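Local coordinates for putative adhesin (Komagataella phaffii, PDB 5FX8), which may take part in cell-cell adhesion through salt bridges and hydrogen bonds, this chain being its N-terminal part with two cohesin-like domains, at residues Gly188-Ser193 with Gly245-Ser250; Pro152-Asn157 with Val163-Asp168; Ile227-Ala232 with Glu238-Gly243; Gly207-Gln212 with Val260-Phe265. All coordinates share one frame; numbering follows the deposited sequence.

Contact 1: residues Gly188-Ser193 with Gly245-Ser250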
# COMPACT_ATOMS: atom_id res chain seq x y z
N GLY C 188 4.37 -53.98 13.93
CA GLY C 188 4.80 -53.04 14.95
C GLY C 188 3.69 -52.14 15.46
O GLY C 188 2.58 -52.08 14.94
N THR C 189 4.02 -51.42 16.53
CA THR C 189 3.14 -50.43 17.14
C THR C 189 3.87 -49.10 17.23
O THR C 189 4.86 -48.99 17.95
CB THR C 189 2.68 -50.86 18.53
OG1 THR C 189 1.68 -51.89 18.41
CG2 THR C 189 2.06 -49.70 19.26
N PHE C 190 3.37 -48.09 16.51
CA PHE C 190 4.02 -46.78 16.45
C PHE C 190 3.88 -46.05 17.78
O PHE C 190 2.83 -46.09 18.41
CB PHE C 190 3.43 -45.93 15.33
CG PHE C 190 3.92 -46.30 13.97
CD1 PHE C 190 5.28 -46.38 13.72
CD2 PHE C 190 3.04 -46.59 12.95
CE1 PHE C 190 5.73 -46.74 12.46
CE2 PHE C 190 3.50 -46.95 11.69
CZ PHE C 190 4.84 -47.03 11.45
N ASP C 191 4.96 -45.39 18.19
CA ASP C 191 4.98 -44.55 19.39
C ASP C 191 4.69 -43.12 18.96
O ASP C 191 5.56 -42.42 18.42
CB ASP C 191 6.31 -44.67 20.11
CG ASP C 191 6.33 -43.95 21.44
OD1 ASP C 191 5.41 -43.15 21.71
OD2 ASP C 191 7.27 -44.17 22.22
N CYS C 192 3.48 -42.67 19.21
CA CYS C 192 3.06 -41.37 18.71
C CYS C 192 3.69 -40.25 19.48
O CYS C 192 3.73 -39.12 19.00
CB CYS C 192 1.55 -41.29 18.76
SG CYS C 192 0.88 -42.65 17.79
N SER C 193 4.22 -40.54 20.65
CA SER C 193 5.00 -39.57 21.38
C SER C 193 6.42 -39.43 20.85
O SER C 193 7.20 -38.68 21.43
CB SER C 193 4.99 -39.98 22.85
OG SER C 193 6.11 -39.46 23.54
N GLY C 245 -0.81 -48.75 13.81
CA GLY C 245 -0.18 -49.29 12.63
C GLY C 245 0.04 -48.32 11.49
O GLY C 245 0.60 -48.70 10.47
N THR C 246 -0.39 -47.07 11.64
CA THR C 246 -0.33 -46.10 10.56
C THR C 246 0.03 -44.72 11.08
O THR C 246 -0.37 -44.34 12.18
CB THR C 246 -1.65 -46.02 9.83
OG1 THR C 246 -2.68 -46.02 10.83
CG2 THR C 246 -1.81 -47.20 8.93
N ILE C 247 0.75 -43.96 10.26
CA ILE C 247 1.03 -42.56 10.52
C ILE C 247 0.78 -41.78 9.24
O ILE C 247 1.27 -42.16 8.17
CB ILE C 247 2.46 -42.31 11.01
CG1 ILE C 247 2.83 -43.18 12.19
CG2 ILE C 247 2.61 -40.89 11.44
CD1 ILE C 247 4.29 -43.10 12.57
N SER C 248 0.04 -40.68 9.34
CA SER C 248 -0.12 -39.70 8.28
C SER C 248 0.57 -38.40 8.67
O SER C 248 0.47 -37.95 9.81
CB SER C 248 -1.58 -39.41 8.01
OG SER C 248 -2.17 -40.43 7.26
N LEU C 249 1.23 -37.77 7.70
CA LEU C 249 1.97 -36.57 8.02
C LEU C 249 2.06 -35.70 6.78
O LEU C 249 2.18 -36.23 5.68
CB LEU C 249 3.34 -36.95 8.54
CG LEU C 249 4.23 -35.86 9.10
CD1 LEU C 249 3.50 -35.12 10.20
CD2 LEU C 249 5.45 -36.52 9.63
N SER C 250 2.01 -34.38 6.96
CA SER C 250 2.09 -33.44 5.85
C SER C 250 2.91 -32.21 6.21
O SER C 250 2.91 -31.75 7.35
CB SER C 250 0.71 -32.97 5.40
OG SER C 250 -0.07 -34.05 5.00
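Gly245 meets Phe190 at the rim of the aromatic ring: the carbonyl oxygen Gly245 O lies 3.6 Å from Phe190 CE2, near the ring plane. One residue on, the backbone nitrogen Thr246 N also comes in at the edge, in plane, 3.7 Å from Phe190 CD2, while the Thr246 side chain leaves in the other direction and touches Val184. Ile247 then swings over a face of the same ring. Its CG1 is set anti to the carbonyl carbon (chi1 -52°), and the extended second torsion carries CD1 above the middle of the ring, 3.6 Å from the Phe190 centroid and 14° off the normal, a CH-pi contact; CG1 of Ile247 follows at 3.5 Å from Phe190 CD2. Phe265 packs against both residues. Leu249 continues the apolar row along the strand, against Val263, Ile229 and Phe240. Beyond Phe190 the first segment turns a corner, where Asp191 OD1 accepts Ser193 N at 3.1 Å in an Asx turn, met from above the carboxylate plane. Between them, Cys192 is tied by a disulfide to Cys242 of strand 237-242. Strands 189-200 and 246-252 belong to different antiparallel sheets; the Phe190 ring, with Ile247 on its face and the Gly245-Thr246 backbone at its edge, bridges the two sheets of a beta sandwich, consistent with a cohesin-like domain.

Contact 2: residues Pro152-Asn157 with Val163-Asp168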
# COMPACT_ATOMS: atom_id res chain seq x y z
N PRO C 152 12.98 -39.05 -2.47
CA PRO C 152 12.79 -39.51 -1.10
C PRO C 152 13.33 -40.92 -0.92
O PRO C 152 13.06 -41.81 -1.72
CB PRO C 152 11.27 -39.47 -0.93
CG PRO C 152 10.82 -38.51 -1.94
CD PRO C 152 11.71 -38.68 -3.10
N ILE C 153 14.08 -41.12 0.16
CA ILE C 153 14.57 -42.43 0.54
C ILE C 153 14.02 -42.79 1.92
O ILE C 153 13.46 -41.96 2.62
CB ILE C 153 16.10 -42.51 0.52
CG1 ILE C 153 16.70 -41.54 1.52
CG2 ILE C 153 16.60 -42.22 -0.87
CD1 ILE C 153 18.17 -41.64 1.61
N LYS C 154 14.18 -44.06 2.28
CA LYS C 154 13.76 -44.62 3.56
C LYS C 154 14.93 -45.38 4.17
O LYS C 154 15.66 -46.07 3.46
CB LYS C 154 12.56 -45.55 3.35
CG LYS C 154 11.67 -45.62 4.55
CD LYS C 154 11.34 -47.01 4.93
CE LYS C 154 10.59 -47.68 3.85
NZ LYS C 154 10.23 -49.04 4.30
N LEU C 155 15.14 -45.25 5.49
CA LEU C 155 16.24 -45.92 6.18
C LEU C 155 15.74 -46.61 7.45
O LEU C 155 14.83 -46.11 8.11
CB LEU C 155 17.35 -44.92 6.55
CG LEU C 155 17.98 -44.14 5.38
CD1 LEU C 155 19.02 -43.16 5.86
CD2 LEU C 155 18.58 -45.05 4.34
N SER C 156 16.31 -47.78 7.78
CA SER C 156 15.97 -48.55 8.97
C SER C 156 17.10 -48.44 9.99
O SER C 156 18.26 -48.37 9.62
CB SER C 156 15.77 -50.05 8.69
OG SER C 156 14.86 -50.35 7.65
N ASN C 157 16.76 -48.48 11.26
CA ASN C 157 17.79 -48.54 12.29
C ASN C 157 17.25 -49.39 13.43
O ASN C 157 16.24 -49.05 14.04
CB ASN C 157 18.18 -47.17 12.82
CG ASN C 157 18.90 -46.31 11.78
OD1 ASN C 157 20.10 -46.49 11.52
ND2 ASN C 157 18.18 -45.35 11.20
N VAL C 163 12.43 -50.38 15.85
CA VAL C 163 12.88 -49.81 14.59
C VAL C 163 12.69 -48.31 14.65
O VAL C 163 11.58 -47.84 14.93
CB VAL C 163 12.11 -50.33 13.37
CG1 VAL C 163 13.00 -50.26 12.16
CG2 VAL C 163 11.60 -51.67 13.60
N GLU C 164 13.72 -47.57 14.33
CA GLU C 164 13.58 -46.16 14.03
C GLU C 164 13.64 -46.02 12.52
O GLU C 164 14.62 -46.43 11.90
CB GLU C 164 14.66 -45.34 14.72
CG GLU C 164 14.44 -43.86 14.63
CD GLU C 164 15.50 -43.06 15.35
OE1 GLU C 164 16.54 -43.65 15.75
OE2 GLU C 164 15.29 -41.84 15.49
N TRP C 165 12.56 -45.51 11.93
CA TRP C 165 12.51 -45.27 10.51
C TRP C 165 12.92 -43.84 10.23
O TRP C 165 12.59 -42.93 11.00
CB TRP C 165 11.10 -45.48 9.96
CG TRP C 165 10.57 -46.82 10.11
CD1 TRP C 165 9.67 -47.25 11.04
CD2 TRP C 165 10.83 -47.93 9.27
NE1 TRP C 165 9.37 -48.57 10.83
CE2 TRP C 165 10.08 -49.02 9.75
CE3 TRP C 165 11.65 -48.13 8.16
CZ2 TRP C 165 10.12 -50.28 9.17
CZ3 TRP C 165 11.68 -49.38 7.57
CH2 TRP C 165 10.92 -50.43 8.07
N PHE C 166 13.66 -43.64 9.14
CA PHE C 166 14.00 -42.32 8.62
C PHE C 166 13.44 -42.19 7.22
O PHE C 166 13.67 -43.06 6.38
CB PHE C 166 15.51 -42.07 8.59
CG PHE C 166 16.14 -41.88 9.95
CD1 PHE C 166 15.37 -41.60 11.05
CD2 PHE C 166 17.50 -41.98 10.11
CE1 PHE C 166 15.93 -41.42 12.30
CE2 PHE C 166 18.07 -41.80 11.36
CZ PHE C 166 17.27 -41.52 12.46
N VAL C 167 12.72 -41.11 6.96
CA VAL C 167 12.29 -40.75 5.62
C VAL C 167 12.97 -39.43 5.29
O VAL C 167 12.70 -38.41 5.93
CB VAL C 167 10.76 -40.64 5.51
CG1 VAL C 167 10.37 -40.33 4.10
CG2 VAL C 167 10.09 -41.92 5.98
N ASP C 168 13.86 -39.46 4.31
CA ASP C 168 14.59 -38.27 3.90
C ASP C 168 13.97 -37.68 2.65
O ASP C 168 13.73 -38.40 1.68
CB ASP C 168 16.06 -38.59 3.64
CG ASP C 168 16.85 -38.73 4.91
OD1 ASP C 168 16.26 -38.59 5.99
OD2 ASP C 168 18.08 -38.97 4.83
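Asn157 lays its ND2 over one face of the Phe166 ring, 3.6 Å from Phe166 CE2, with amide and ring planes 59° apart. The indole of Trp165 has Val163 CG1 above one face, offset toward the rim, while Lys154 and Ser156 approach obliquely: Lys154 CD lies 3.4 Å from Trp165 CE3, and Ser156 OG 3.3 Å from Trp165 CZ3. Bends at chi2 and chi3 lead the Lys154 chain across the indole to an ammonium held by Glu301 O and Asn278 OD1. The two rings lie on opposite faces of the hairpin, with the antiparallel backbone ladder between them. Leu155 and Phe166 form a hydrogen-bonded pair, Leu155 N to Phe166 O at 2.8 Å and Phe166 N to Leu155 O at 2.9 Å, and Ile153 pairs with Asp168 in the same way. Within the latter pair, Ile153 CG1 packs on Asp168 CB at 3.7 Å, and the Asp168 carboxylate is engaged by Arg262 and Arg149. Of the two strands, 153-158 is an outermost strand of its sheet within this chain, and 162-170 is paired on its other side with 260-268. Lys154, Trp165 and Val167 face inward, against strands 275-286 and 294-304 of the second sheet.

Contact 3: residues Ile227-Ala232 with Glu238-Gly243; sequences IPITPA and ESFECG
Phe240 reaches from strand 237-242 toward the chain that follows strand 227-228, and Ile229 receives it. CB of Phe240 starts at the margin of the contact, 4.2 Å from Ile229 CG2. With chi1 at 169°, CG stands opposite the backbone nitrogen, which directs the ring outward from its strand and under the isoleucine methyl. Phe240 CG lies 3.7 Å from Ile229 CG2, and CD1 is only slightly farther from the same methyl. On the other flank, Phe240 CD2 comes to 3.8 Å from the carbonyl oxygen Thr230 O, which approaches obliquely. Further out, Phe240 CE2 passes 3.7 Å from Ile229 O and 4.3 Å from Pro231 CD, and Phe240 CZ at the tip is 3.9 Å from Ile229 O. The methyl Ile229 CG2 sits over the centre of the Phe240 ring, 12° off the ring normal, in a CH-pi contact, while Pro231 N lies at the ring edge, near its plane. The receiving segment is shaped by an ST turn, Thr230 OG1 accepting Ala232 N at 3.0 Å. Leu249 and Val195 touch both Ile229 and Phe240, bringing the edges of two sheets together at this end of the domain. In the crystal Pro231 and Ala232 also meet the separate lipoxygenase chain, where Ala232 O accepts from Arg379 of that chain. The chemistry between the segments is largely apolar: the gamma-methyl branch of Ile229 against an aromatic face, with the carbonyl oxygens of Ile229 and Thr230 close to the ring. Dispersion and CH-pi contact on a partly exposed ring hold it, without a directional hydrogen bond between the two segments.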
# COMPACT_ATOMS: atom_id res chain seq x y z
N ILE C 227 13.03 -31.96 16.11
CA ILE C 227 11.85 -31.20 16.50
C ILE C 227 10.69 -32.18 16.62
O ILE C 227 10.28 -32.78 15.62
CB ILE C 227 11.54 -30.09 15.48
CG1 ILE C 227 12.70 -29.11 15.41
CG2 ILE C 227 10.25 -29.36 15.82
CD1 ILE C 227 12.61 -28.20 14.26
N PRO C 228 10.11 -32.37 17.79
CA PRO C 228 9.00 -33.30 17.92
C PRO C 228 7.76 -32.80 17.18
O PRO C 228 7.60 -31.61 16.91
CB PRO C 228 8.76 -33.36 19.43
CG PRO C 228 9.30 -32.09 19.96
CD PRO C 228 10.40 -31.65 19.05
N ILE C 229 6.89 -33.73 16.85
CA ILE C 229 5.68 -33.47 16.11
C ILE C 229 4.53 -33.92 17.00
O ILE C 229 4.45 -35.11 17.35
CB ILE C 229 5.66 -34.20 14.77
CG1 ILE C 229 6.70 -33.64 13.81
CG2 ILE C 229 4.32 -34.16 14.13
CD1 ILE C 229 6.74 -34.41 12.52
N THR C 230 3.68 -33.00 17.42
CA THR C 230 2.57 -33.34 18.28
C THR C 230 1.32 -32.81 17.62
O THR C 230 1.43 -32.18 16.57
CB THR C 230 2.75 -32.75 19.67
OG1 THR C 230 2.28 -31.40 19.66
CG2 THR C 230 4.19 -32.80 20.04
N PRO C 231 0.12 -33.07 18.15
CA PRO C 231 -1.06 -32.40 17.61
C PRO C 231 -0.96 -30.90 17.63
O PRO C 231 -1.47 -30.23 16.73
CB PRO C 231 -2.19 -32.90 18.52
CG PRO C 231 -1.73 -34.24 18.94
CD PRO C 231 -0.24 -34.19 19.04
N ALA C 232 -0.30 -30.33 18.63
CA ALA C 232 -0.26 -28.90 18.80
C ALA C 232 0.71 -28.21 17.86
O ALA C 232 0.80 -26.98 17.89
CB ALA C 232 0.08 -28.53 20.24
N GLU C 238 1.53 -29.55 8.37
CA GLU C 238 0.15 -29.27 7.98
C GLU C 238 -0.87 -30.22 8.61
O GLU C 238 -2.01 -29.82 8.82
CB GLU C 238 -0.02 -29.36 6.47
CG GLU C 238 0.90 -28.55 5.66
CD GLU C 238 0.50 -28.55 4.20
OE1 GLU C 238 0.90 -29.47 3.45
OE2 GLU C 238 -0.25 -27.62 3.81
N SER C 239 -0.50 -31.47 8.86
CA SER C 239 -1.44 -32.44 9.42
C SER C 239 -0.65 -33.61 9.99
O SER C 239 0.45 -33.90 9.52
CB SER C 239 -2.41 -32.92 8.36
OG SER C 239 -1.64 -33.39 7.28
N PHE C 240 -1.23 -34.27 10.98
CA PHE C 240 -0.50 -35.34 11.67
C PHE C 240 -1.48 -36.29 12.33
O PHE C 240 -2.12 -35.93 13.32
CB PHE C 240 0.46 -34.74 12.68
CG PHE C 240 1.06 -35.73 13.61
CD1 PHE C 240 1.82 -36.79 13.14
CD2 PHE C 240 0.89 -35.60 14.97
CE1 PHE C 240 2.38 -37.69 13.99
CE2 PHE C 240 1.44 -36.50 15.82
CZ PHE C 240 2.19 -37.55 15.33
N GLU C 241 -1.61 -37.50 11.78
CA GLU C 241 -2.36 -38.59 12.41
C GLU C 241 -1.41 -39.74 12.74
O GLU C 241 -0.59 -40.14 11.92
CB GLU C 241 -3.47 -39.11 11.50
CG GLU C 241 -4.57 -38.14 11.26
CD GLU C 241 -5.72 -38.76 10.49
OE1 GLU C 241 -5.55 -38.98 9.27
OE2 GLU C 241 -6.77 -39.03 11.09
N CYS C 242 -1.53 -40.29 13.94
CA CYS C 242 -0.70 -41.42 14.34
C CYS C 242 -1.57 -42.46 15.02
O CYS C 242 -2.11 -42.21 16.10
CB CYS C 242 0.44 -40.98 15.25
SG CYS C 242 1.54 -42.31 15.89
N GLY C 243 -1.72 -43.61 14.37
CA GLY C 243 -2.35 -44.77 14.97
C GLY C 243 -1.32 -45.83 15.26
O GLY C 243 -0.13 -45.65 15.06

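Contact 4: residues Gly207-Gln212 with Val260-Phe265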
# COMPACT_ATOMS: atom_id res chain seq x y z
N GLY C 207 26.74 -38.57 2.31
CA GLY C 207 25.43 -37.98 2.14
C GLY C 207 24.58 -37.94 3.39
O GLY C 207 23.39 -37.67 3.29
N ASP C 208 25.16 -38.16 4.56
CA ASP C 208 24.40 -38.31 5.79
C ASP C 208 24.65 -37.14 6.73
O ASP C 208 25.58 -36.36 6.55
CB ASP C 208 24.75 -39.63 6.49
CG ASP C 208 23.59 -40.21 7.26
OD1 ASP C 208 22.55 -39.53 7.39
OD2 ASP C 208 23.72 -41.37 7.73
N PHE C 209 23.79 -37.02 7.73
CA PHE C 209 23.91 -35.99 8.75
C PHE C 209 23.25 -36.52 10.01
O PHE C 209 22.39 -37.39 9.95
CB PHE C 209 23.28 -34.66 8.30
CG PHE C 209 21.78 -34.69 8.17
CD1 PHE C 209 21.18 -35.27 7.07
CD2 PHE C 209 20.98 -34.14 9.14
CE1 PHE C 209 19.82 -35.30 6.95
CE2 PHE C 209 19.62 -34.18 9.03
CZ PHE C 209 19.04 -34.76 7.93
N THR C 210 23.69 -35.99 11.14
CA THR C 210 23.17 -36.38 12.46
C THR C 210 22.58 -35.17 13.15
O THR C 210 23.32 -34.34 13.68
CB THR C 210 24.27 -36.98 13.33
OG1 THR C 210 24.81 -38.14 12.69
CG2 THR C 210 23.71 -37.40 14.65
N PRO C 211 21.26 -35.04 13.19
CA PRO C 211 20.65 -33.88 13.85
C PRO C 211 20.96 -33.87 15.34
O PRO C 211 21.03 -34.91 15.99
CB PRO C 211 19.16 -34.08 13.60
CG PRO C 211 19.08 -35.03 12.47
CD PRO C 211 20.25 -35.92 12.57
N GLN C 212 21.14 -32.67 15.88
CA GLN C 212 21.43 -32.51 17.29
C GLN C 212 20.13 -32.48 18.09
O GLN C 212 19.11 -32.02 17.59
CB GLN C 212 22.24 -31.23 17.50
CG GLN C 212 22.17 -30.60 18.88
CD GLN C 212 22.64 -29.15 18.89
OE1 GLN C 212 23.33 -28.71 17.97
NE2 GLN C 212 22.25 -28.41 19.92
N VAL C 260 17.94 -31.20 3.46
CA VAL C 260 17.25 -32.48 3.51
C VAL C 260 16.34 -32.47 4.73
O VAL C 260 16.80 -32.21 5.84
CB VAL C 260 18.23 -33.67 3.58
CG1 VAL C 260 17.50 -34.94 3.92
CG2 VAL C 260 18.93 -33.88 2.28
N LEU C 261 15.05 -32.74 4.51
CA LEU C 261 14.09 -32.97 5.58
C LEU C 261 14.12 -34.44 5.98
O LEU C 261 13.93 -35.32 5.14
CB LEU C 261 12.68 -32.60 5.14
CG LEU C 261 11.58 -32.99 6.13
CD1 LEU C 261 11.77 -32.20 7.35
CD2 LEU C 261 10.26 -32.68 5.56
N ARG C 262 14.29 -34.71 7.26
CA ARG C 262 14.35 -36.07 7.76
C ARG C 262 13.26 -36.27 8.80
O ARG C 262 13.27 -35.62 9.84
CB ARG C 262 15.73 -36.38 8.36
CG ARG C 262 15.80 -37.67 9.15
CD ARG C 262 17.22 -38.12 9.35
NE ARG C 262 17.77 -38.61 8.09
CZ ARG C 262 19.04 -38.92 7.91
NH1 ARG C 262 19.89 -38.77 8.92
NH2 ARG C 262 19.46 -39.36 6.74
N VAL C 263 12.34 -37.17 8.53
CA VAL C 263 11.29 -37.50 9.48
C VAL C 263 11.64 -38.82 10.16
O VAL C 263 11.99 -39.80 9.49
CB VAL C 263 9.92 -37.58 8.80
CG1 VAL C 263 8.86 -37.85 9.83
CG2 VAL C 263 9.64 -36.29 8.12
N SER C 264 11.55 -38.85 11.47
CA SER C 264 11.87 -40.03 12.25
C SER C 264 10.63 -40.50 12.99
O SER C 264 10.01 -39.71 13.69
CB SER C 264 13.00 -39.72 13.23
OG SER C 264 13.21 -40.78 14.13
N PHE C 265 10.26 -41.77 12.84
CA PHE C 265 9.20 -42.33 13.67
C PHE C 265 9.59 -43.69 14.22
O PHE C 265 10.01 -44.58 13.49
CB PHE C 265 7.86 -42.41 12.92
CG PHE C 265 7.96 -42.88 11.52
CD1 PHE C 265 8.36 -42.02 10.53
CD2 PHE C 265 7.60 -44.17 11.19
CE1 PHE C 265 8.45 -42.45 9.23
CE2 PHE C 265 7.66 -44.61 9.89
CZ PHE C 265 8.09 -43.75 8.91
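Arg262 lies with its guanidinium flat on the ring of Phe209, a stacked cation-pi pair that joins a loop to strand 260-268 of the cohesin-like beta sandwich. The planes differ by 15° and their centres are 4.4 Å apart. The stack is off-centre: Phe209 CE1 stands over the middle of the guanidinium, whereas Arg262 NH1 is displaced toward the rim of the ring. The two side chains come from opposite directions. That of Arg262 leaves the strand with CG opposite its backbone nitrogen, runs out along CB and CG, and bends at chi3 (-72°), which turns its head over the ring. The aliphatic part shares in the contact, Arg262 CB lying 3.7 Å from Phe209 CZ. The ring of Phe209 also takes Val260, whose CG1 packs obliquely at 3.8 Å from Phe209 CE1. The charge of Arg262 is answered by two carboxylates, Asp208 in the loop and Asp168 of strand 162-170, and NH2 is shared between Asp208 OD1 and Asp168 OD2. Trp226 and Phe166 touch Arg262 as well. With a ring on one face and two carboxylates as partners, the buried guanidinium probably remains charged, and the stack together with the in-plane bonds to Asp208 OD1 probably restricts its rotation. Asp208 OD1 collects three donors: Phe209 N at 2.8 Å from above the carboxylate plane, and Arg262 NH1 and NH2, each at 3.2 Å, gripping end-on with the oxygen in the guanidinium plane.

All four contacts lie in the second cohesin-like domain. Contacts 1 and 3, with centres about 9 Å apart, are joined by the Cys192-Cys242 disulfide and by pairing of strands 237-242 and 246-252; contact 3 is nested in the chain loop closed by contact 1. Contacts 2 and 4, also about 9 Å apart between centres, share the Asp168-Arg262 salt bridge and the Glu164-Ser264 pair, Glu164 OE2 to Ser264 OG being 2.7 Å. Phe265 of contact 4 links these two groups, touching Trp165 and Val167 of contact 2 as well as contact 1, and contacts 1 and 2 touch directly, Phe190 CE1 to Trp165 CD1 at 4.2 Å. Contacts 2 and 3 stay apart, their nearest atoms about 10 Å from each other.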